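Local atomic coordinates of amicyanin (Paracoccus versutus, PDB entry 1ID2), a protein that carries electrons as a type 1 blue copper protein, probably between methylamine dehydrogenase and a c-type cytochrome. Residues 53-58 against 70-75; 81-86 against 101-106. All blocks are in the same frame, centred on the assembly; numbering follows the deposited sequence.

Contact 1 (53-58 against 70-75); sequences PHNVAF and GEMMTK. With CU (copper (II) ion), chain D.
Asn55 meets Gly70, Glu71 and Met72 where the copper-ligand segment 53-58 runs antiparallel to 70-75. Its CB touches two carbonyl oxygens, with Asn55 CB 3.3 Å from Gly70 O and Glu71 O little farther, and it lies 3.6 Å from Met72 SD. The next atom, CG, remains in touch with the sulfur, with Asn55 CG 3.8 Å from Met72 SD. At the tip the branches part. ND2 donates to Gly70 O at 2.8 Å, with a nearly straight N-H...O angle of 167°. Gly70 O lies almost in the plane of the Asn55 amide. The other branch, OD1, accepts from the backbone N of Thr94. Asn55 therefore ties 70-75 to the loop that follows the copper ligand Cys93. A chi1 of 77° sets CG between the backbone N and the carbonyl carbon. The two bonds, at ND2 and at OD1, then fix the turn of the amide.

The backbones are tied on both sides of Asn55. His54 and Met73 form a single antiparallel hydrogen-bonded bridge: His54 N to Met73 O is 3.1 Å, and Met73 N to His54 O is 2.8 Å. Further on, Gly70 N donates to Val56 O at 2.7 Å. Met72, bent at both chi2 and chi3, brings CE back against Pro53 and the backbone N of His54.

The CB of His54 points away from 70-75, and its imidazole binds copper through ND1 at 2.0 Å. Cys93, His96 and Met99 complete the site. NE2 is hydrogen-bonded to Glu50. The bridge thus holds the backbone of a ligand residue, consistent with a second-shell role. Beneath the site, Val56 packs on Trp46 of strand 43-48, Ile81 of strand 77-83 and Tyr91 of strand 87-92, while Met73 reaches Trp46 and Tyr79 of the first two.

Contact 2 (81-86 against 101-106); sequences ITFNEA and GKVIVE
Phe83 and the two valines Val103 and Val105 make most of this contact. The Phe83 CB bond points toward 101-106. Its CG lies beside the backbone N and anti to the carbonyl carbon (chi1 -76°), which sends the ring along the inside of the barrel. A chi2 of 87° sets the ring plane roughly perpendicular to the plane of CA, CB and CG, and one face is thereby turned to Val103.

Val103 uses both methyls. CG1 sits over one ring face, 4.1 Å from the centroid of the Phe83 ring, in a CH-pi contact. CG2 meets the far end of the ring, with Val103 CG2 3.9 Å from Phe83 CZ. On the opposite face lies CG2 of Ile81, from the same strand as the phenylalanine. The ring is therefore held between a methyl of its own strand and one of strand 100-105.

Val105 meets the root of the aromatic side chain. Its CG2 is 3.5 Å from Phe83 CB and approaches the ring obliquely. The other methyl turns to the backbone, and Val105 CG1 lies 3.4 Å from Glu85 O. That carbonyl also accepts from the hydroxyl of Tyr89. At the rim, Ala86 CA comes 3.1 Å from Val105 O in a weak CA-H...O contact.

Strands 77-83 and 100-105 belong to different sheets of the cupredoxin sandwich, and these residues face each other across its interior. The two segments are joined by no conventional hydrogen bond. Their attraction is mainly dispersion and burial of apolar surface, so it depends on how closely methyls and ring fit. The polar atoms that touch across the contact, Glu85 O and Val105 O, lie toward its exposed end, near the chain terminus.

Contact 1 and contact 2 lie on opposite sides of the chain's centre, with their own centres about 17 Å apart. The copper belongs to contact 1, which supplies the ligand His54; contact 2 supplies none of the metal's ligands. The two contacts still touch inside the barrel. Phe58 of segment 53-58 reaches into contact 2: its CE2 is 3.6 Å from Ile81 CD1, and its CZ is 3.8 Å from Phe83 CZ. Val56 CG1 adds a contact of 4.0 Å to Ile81 CD1. Apolar packing thus runs from the segment bearing His54 to 81-86, whose Phe83 packs in turn on 101-106. Along the chain, contact 1 closes before contact 2 opens.

Contact 1 (53-58 against 70-75)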
# COMPACT_ATOMS: atom_id res chain seq x y z
N PRO A 53 0.50 13.90 4.49
CA PRO A 53 0.25 12.97 3.39
C PRO A 53 1.23 11.82 3.43
O PRO A 53 2.40 12.00 3.79
CB PRO A 53 0.39 13.86 2.15
CG PRO A 53 0.18 15.27 2.68
CD PRO A 53 0.87 15.24 4.01
N HIS A 54 0.77 10.65 3.01
CA HIS A 54 1.55 9.43 3.04
C HIS A 54 1.26 8.65 1.77
O HIS A 54 0.18 8.79 1.20
CB HIS A 54 1.19 8.60 4.26
CG HIS A 54 1.53 9.26 5.57
ND1 HIS A 54 2.83 9.53 5.93
CD2 HIS A 54 0.71 9.55 6.61
CE1 HIS A 54 2.77 9.98 7.17
NE2 HIS A 54 1.53 10.01 7.63
N ASN A 55 2.26 7.98 1.22
CA ASN A 55 2.03 7.08 0.09
C ASN A 55 2.60 5.70 0.36
O ASN A 55 2.93 5.38 1.51
CB ASN A 55 2.61 7.65 -1.22
CG ASN A 55 4.12 7.50 -1.31
OD1 ASN A 55 4.79 7.44 -0.30
ND2 ASN A 55 4.67 7.55 -2.53
N VAL A 56 2.49 4.82 -0.65
CA VAL A 56 3.10 3.48 -0.60
C VAL A 56 4.05 3.37 -1.77
O VAL A 56 3.68 3.75 -2.88
CB VAL A 56 2.00 2.37 -0.71
CG1 VAL A 56 2.62 1.00 -0.89
CG2 VAL A 56 1.17 2.36 0.55
N ALA A 57 5.33 3.08 -1.48
CA ALA A 57 6.37 2.99 -2.51
C ALA A 57 7.27 1.76 -2.37
O ALA A 57 7.37 1.15 -1.29
CB ALA A 57 7.21 4.27 -2.53
N PHE A 58 7.79 1.32 -3.50
CA PHE A 58 8.63 0.11 -3.56
C PHE A 58 9.91 0.52 -4.28
O PHE A 58 9.87 1.31 -5.23
CB PHE A 58 7.93 -1.03 -4.34
CG PHE A 58 6.63 -1.54 -3.70
CD1 PHE A 58 6.64 -2.52 -2.73
CD2 PHE A 58 5.39 -1.04 -4.10
CE1 PHE A 58 5.45 -2.99 -2.14
CE2 PHE A 58 4.21 -1.51 -3.52
CZ PHE A 58 4.24 -2.47 -2.55
N GLY A 70 3.54 5.18 -5.19
CA GLY A 70 2.10 5.41 -5.23
C GLY A 70 1.84 6.90 -5.07
O GLY A 70 2.70 7.62 -4.56
N GLU A 71 0.66 7.36 -5.46
CA GLU A 71 0.28 8.75 -5.24
C GLU A 71 0.01 9.01 -3.76
O GLU A 71 -0.33 8.08 -3.02
CB GLU A 71 -0.97 9.08 -6.06
CG GLU A 71 -0.68 9.39 -7.52
CD GLU A 71 -1.90 9.91 -8.27
OE1 GLU A 71 -2.62 10.80 -7.75
OE2 GLU A 71 -2.13 9.45 -9.41
N MET A 72 0.23 10.25 -3.33
CA MET A 72 0.01 10.68 -1.93
C MET A 72 -1.47 10.70 -1.52
O MET A 72 -2.32 11.14 -2.29
CB MET A 72 0.59 12.08 -1.70
CG MET A 72 2.07 12.22 -2.08
SD MET A 72 3.17 11.17 -1.12
CE MET A 72 2.76 11.77 0.43
N MET A 73 -1.78 10.10 -0.36
CA MET A 73 -3.11 10.17 0.24
C MET A 73 -3.06 11.29 1.25
O MET A 73 -2.04 11.53 1.91
CB MET A 73 -3.47 8.89 1.02
CG MET A 73 -3.57 7.62 0.21
SD MET A 73 -3.43 6.09 1.20
CE MET A 73 -1.71 5.64 0.92
N THR A 74 -4.12 12.08 1.24
CA THR A 74 -4.37 13.00 2.32
C THR A 74 -5.38 12.30 3.21
O THR A 74 -5.64 11.08 3.05
CB THR A 74 -4.93 14.33 1.80
OG1 THR A 74 -6.17 14.10 1.13
CG2 THR A 74 -3.95 14.94 0.82
N LYS A 75 -5.84 13.02 4.22
CA LYS A 75 -6.64 12.45 5.29
C LYS A 75 -7.87 11.70 4.77
O LYS A 75 -8.66 12.24 3.99
CB LYS A 75 -7.07 13.56 6.26
CG LYS A 75 -7.83 13.05 7.43
CD LYS A 75 -8.23 14.19 8.34
CE LYS A 75 -9.13 13.71 9.45
NZ LYS A 75 -8.64 12.46 10.05
CU CU D . 4.61 9.09 5.10
O HOH W 1 0.29 5.78 -2.49

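Contact 2 (81-86 against 101-106)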
# COMPACT_ATOMS: atom_id res chain seq x y z
N ILE A 81 -3.63 -1.86 -3.91
CA ILE A 81 -2.70 -2.58 -4.74
C ILE A 81 -3.11 -4.03 -4.67
O ILE A 81 -3.31 -4.59 -3.57
CB ILE A 81 -1.22 -2.44 -4.25
CG1 ILE A 81 -0.79 -0.98 -4.27
CG2 ILE A 81 -0.30 -3.22 -5.17
CD1 ILE A 81 0.66 -0.75 -3.85
N THR A 82 -3.25 -4.65 -5.84
CA THR A 82 -3.51 -6.07 -5.96
C THR A 82 -2.19 -6.82 -6.19
O THR A 82 -1.46 -6.51 -7.12
CB THR A 82 -4.47 -6.34 -7.11
OG1 THR A 82 -5.70 -5.64 -6.84
CG2 THR A 82 -4.74 -7.83 -7.27
N PHE A 83 -1.93 -7.83 -5.35
CA PHE A 83 -0.67 -8.56 -5.38
C PHE A 83 -0.90 -9.89 -6.05
O PHE A 83 -1.59 -10.75 -5.52
CB PHE A 83 -0.13 -8.79 -3.96
CG PHE A 83 0.48 -7.56 -3.35
CD1 PHE A 83 -0.31 -6.65 -2.67
CD2 PHE A 83 1.83 -7.29 -3.51
CE1 PHE A 83 0.26 -5.48 -2.17
CE2 PHE A 83 2.39 -6.12 -3.01
CZ PHE A 83 1.61 -5.22 -2.34
N ASN A 84 -0.30 -10.06 -7.22
CA ASN A 84 -0.60 -11.21 -8.05
C ASN A 84 0.32 -12.37 -7.77
O ASN A 84 -0.07 -13.52 -7.92
CB ASN A 84 -0.51 -10.83 -9.52
CG ASN A 84 -1.45 -9.73 -9.88
OD1 ASN A 84 -2.64 -9.78 -9.56
ND2 ASN A 84 -0.93 -8.69 -10.49
N GLU A 85 1.55 -12.07 -7.35
CA GLU A 85 2.53 -13.12 -7.13
C GLU A 85 2.90 -13.32 -5.66
O GLU A 85 3.13 -12.35 -4.94
CB GLU A 85 3.78 -12.82 -7.94
CG GLU A 85 3.70 -13.22 -9.40
CD GLU A 85 5.07 -13.32 -10.03
OE1 GLU A 85 5.87 -14.18 -9.59
OE2 GLU A 85 5.38 -12.50 -10.92
N ALA A 86 3.06 -14.59 -5.27
CA ALA A 86 3.63 -15.00 -3.97
C ALA A 86 5.01 -14.39 -3.69
O ALA A 86 5.83 -14.29 -4.60
CB ALA A 86 3.73 -16.52 -3.92
N GLY A 101 6.80 -1.01 5.82
CA GLY A 101 5.96 -2.14 6.18
C GLY A 101 6.22 -3.25 5.18
O GLY A 101 7.01 -3.07 4.22
N LYS A 102 5.49 -4.35 5.31
CA LYS A 102 5.60 -5.40 4.32
C LYS A 102 4.34 -6.21 4.11
O LYS A 102 3.52 -6.38 5.02
CB LYS A 102 6.78 -6.31 4.64
CG LYS A 102 6.49 -7.43 5.59
CD LYS A 102 7.21 -8.69 5.11
CE LYS A 102 8.66 -8.78 5.59
NZ LYS A 102 9.55 -7.66 5.15
N VAL A 103 4.19 -6.68 2.87
CA VAL A 103 3.11 -7.57 2.49
C VAL A 103 3.69 -8.93 2.12
O VAL A 103 4.58 -9.03 1.28
CB VAL A 103 2.29 -7.00 1.29
CG1 VAL A 103 1.04 -7.84 1.03
CG2 VAL A 103 1.89 -5.56 1.58
N ILE A 104 3.20 -9.96 2.79
CA ILE A 104 3.56 -11.33 2.49
C ILE A 104 2.43 -11.96 1.70
O ILE A 104 1.28 -11.99 2.14
CB ILE A 104 3.76 -12.13 3.78
CG1 ILE A 104 4.84 -11.45 4.62
CG2 ILE A 104 4.09 -13.60 3.46
CD1 ILE A 104 4.56 -11.58 6.05
N VAL A 105 2.75 -12.32 0.46
CA VAL A 105 1.79 -12.93 -0.44
C VAL A 105 2.12 -14.41 -0.59
O VAL A 105 3.26 -14.78 -0.89
CB VAL A 105 1.81 -12.26 -1.82
CG1 VAL A 105 0.65 -12.74 -2.63
CG2 VAL A 105 1.71 -10.75 -1.68
N GLU A 106 1.11 -15.24 -0.45
CA GLU A 106 1.31 -16.67 -0.61
C GLU A 106 0.18 -17.31 -1.41
O GLU A 106 -0.18 -18.47 -1.14
CB GLU A 106 1.46 -17.30 0.77
CG GLU A 106 0.72 -16.58 1.86
CD GLU A 106 0.62 -17.41 3.11
OE1 GLU A 106 1.67 -17.61 3.77
OE2 GLU A 106 -0.51 -17.87 3.40
OXT GLU A 106 -0.29 -16.66 -2.37